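Dehalogenase-like hydrolase (Ralstonia solanacearum, PDB 3UMB) probably catalyses the hydrolytic dehalogenation of small (S)-2-haloalkanoic acids, giving the corresponding (R)-2-hydroxyalkanoic acids and releasing halide. Local coordinates at residues L118-N123 with D143-V148. Numbering follows the deposited sequence.
Sequences LGILSN and DHVLSV
The two strands of a beta-alpha-beta crossover, 118-122 and 144-147, joined by helix 126-134, pair in parallel, 11° apart in direction, with Ile120 and Leu146 bonded at the middle of the ladder. Ile120 N donates to His144 O at 3.0 Å, in the carbonyl plane, and Leu146 N returns to Ile120 O at 2.7 Å, with the donor 26° off the plane of the Ile120 carbonyl; these two bonds set Ile120 opposite Val145. Ser122 N then reaches Leu146 O, and Val148 N extends the pattern beyond the strand by meeting Ser122 O at 3.1 Å. On one face, Leu121 CD1 rests 3.5 Å from Leu146 CB; CG of Leu121 stands opposite its backbone N (chi1 -174°), which lets the branch lean across to its neighbour, and Leu163 packs there too. On the other, Ile120 CD1 and Val145 CG2 lie alongside each other at 4.2 Å, and both side chains touch Leu129 of the crossover helix. Past the strand ends, Val148 CG1 is 3.7 Å from Asn123 OD1; at the last strand residues, Ser122 OG is hydrogen-bonded to Gly124 N and Ser147 OG to Gly124 O. With strand 6-9 flanking 118-122 and 144-147 outermost within the chain, this pairing forms one margin of the Rossmann-like parallel sheet of HAD-superfamily hydrolases.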
loop_
_atom_site.group_PDB
_atom_site.type_symbol
_atom_site.label_atom_id
_atom_site.label_comp_id
_atom_site.label_asym_id
_atom_site.label_seq_id
_atom_site.Cartn_x
_atom_site.Cartn_y
_atom_site.Cartn_z
ATOM N N LEU A 118 -5.139 3.435 29.143
ATOM C CA LEU A 118 -5.248 2.601 27.954
ATOM C C LEU A 118 -5.972 3.382 26.909
ATOM O O LEU A 118 -6.933 4.088 27.229
ATOM C CB LEU A 118 -6.014 1.296 28.229
ATOM C CG LEU A 118 -5.445 0.324 29.270
ATOM C CD1 LEU A 118 -6.221 -1.007 29.247
ATOM C CD2 LEU A 118 -3.919 0.105 29.143
ATOM N N GLY A 119 -5.490 3.279 25.670
ATOM C CA GLY A 119 -6.195 3.868 24.536
ATOM C C GLY A 119 -6.222 2.997 23.292
ATOM O O GLY A 119 -5.432 2.032 23.162
ATOM N N ILE A 120 -7.140 3.353 22.395
ATOM C CA ILE A 120 -7.179 2.857 21.018
ATOM C C ILE A 120 -6.790 3.970 20.035
ATOM O O ILE A 120 -7.283 5.115 20.150
ATOM C CB ILE A 120 -8.580 2.441 20.624
ATOM C CG1 ILE A 120 -9.107 1.381 21.581
ATOM C CG2 ILE A 120 -8.607 1.906 19.189
ATOM C CD1 ILE A 120 -10.478 0.845 21.187
ATOM N N LEU A 121 -5.922 3.638 19.080
ATOM C CA LEU A 121 -5.641 4.499 17.911
ATOM C C LEU A 121 -5.863 3.710 16.624
ATOM O O LEU A 121 -5.156 2.733 16.376
ATOM C CB LEU A 121 -4.236 5.085 17.935
ATOM C CG LEU A 121 -3.946 6.101 16.818
ATOM C CD1 LEU A 121 -4.828 7.360 16.982
ATOM C CD2 LEU A 121 -2.469 6.471 16.776
ATOM N N SER A 122 -6.861 4.135 15.837
ATOM C CA SER A 122 -7.412 3.341 14.764
ATOM C C SER A 122 -7.644 4.118 13.480
ATOM O O SER A 122 -8.027 5.287 13.492
ATOM C CB SER A 122 -8.738 2.747 15.209
ATOM O OG SER A 122 -9.383 2.085 14.119
ATOM N N ASN A 123 -7.424 3.443 12.358
ATOM C CA ASN A 123 -7.725 4.005 11.044
ATOM C C ASN A 123 -9.253 4.189 11.013
ATOM O O ASN A 123 -9.812 5.024 10.276
ATOM C CB ASN A 123 -7.226 3.065 9.910
ATOM C CG ASN A 123 -5.769 3.343 9.459
ATOM O OD1 ASN A 123 -5.166 4.381 9.754
ATOM N ND2 ASN A 123 -5.208 2.396 8.709
ATOM N N ASP A 143 -9.415 5.114 28.446
ATOM C CA ASP A 143 -9.444 6.562 28.585
ATOM C C ASP A 143 -9.704 7.276 27.236
ATOM O O ASP A 143 -10.623 8.097 27.138
ATOM C CB ASP A 143 -8.135 7.033 29.203
ATOM C CG ASP A 143 -7.955 6.537 30.623
ATOM O OD1 ASP A 143 -8.602 5.526 30.997
ATOM O OD2 ASP A 143 -7.161 7.156 31.374
ATOM N N HIS A 144 -8.929 6.946 26.193
ATOM C CA HIS A 144 -9.083 7.614 24.884
ATOM C C HIS A 144 -9.306 6.606 23.766
ATOM O O HIS A 144 -8.649 5.594 23.702
ATOM C CB HIS A 144 -7.861 8.479 24.572
ATOM C CG HIS A 144 -7.466 9.426 25.676
ATOM N ND1 HIS A 144 -8.055 10.668 25.843
ATOM C CD2 HIS A 144 -6.517 9.327 26.644
ATOM C CE1 HIS A 144 -7.484 11.288 26.863
ATOM N NE2 HIS A 144 -6.549 10.498 27.367
ATOM N N VAL A 145 -10.277 6.888 22.912
ATOM C CA VAL A 145 -10.585 6.075 21.754
ATOM C C VAL A 145 -10.409 7.051 20.571
ATOM O O VAL A 145 -11.252 7.945 20.338
ATOM C CB VAL A 145 -11.996 5.452 21.863
ATOM C CG1 VAL A 145 -12.497 4.908 20.516
ATOM C CG2 VAL A 145 -12.013 4.330 22.914
ATOM N N LEU A 146 -9.277 6.903 19.876
ATOM C CA LEU A 146 -8.811 7.878 18.889
ATOM C C LEU A 146 -8.909 7.350 17.432
ATOM O O LEU A 146 -8.680 6.187 17.140
ATOM C CB LEU A 146 -7.374 8.318 19.237
ATOM C CG LEU A 146 -7.132 8.760 20.705
ATOM C CD1 LEU A 146 -5.705 8.728 21.036
ATOM C CD2 LEU A 146 -7.686 10.176 20.978
ATOM N N SER A 147 -9.298 8.241 16.537
ATOM C CA SER A 147 -9.460 7.951 15.129
ATOM C C SER A 147 -8.631 8.912 14.323
ATOM O O SER A 147 -8.615 10.106 14.599
ATOM C CB SER A 147 -10.907 8.145 14.746
ATOM O OG SER A 147 -11.096 8.126 13.345
ATOM N N VAL A 148 -7.997 8.398 13.288
ATOM C CA VAL A 148 -7.271 9.227 12.339
ATOM C C VAL A 148 -8.183 10.180 11.604
ATOM O O VAL A 148 -7.743 11.006 10.839
ATOM C CB VAL A 148 -6.564 8.355 11.295
ATOM C CG1 VAL A 148 -5.692 7.312 11.980
ATOM C CG2 VAL A 148 -7.626 7.703 10.328
#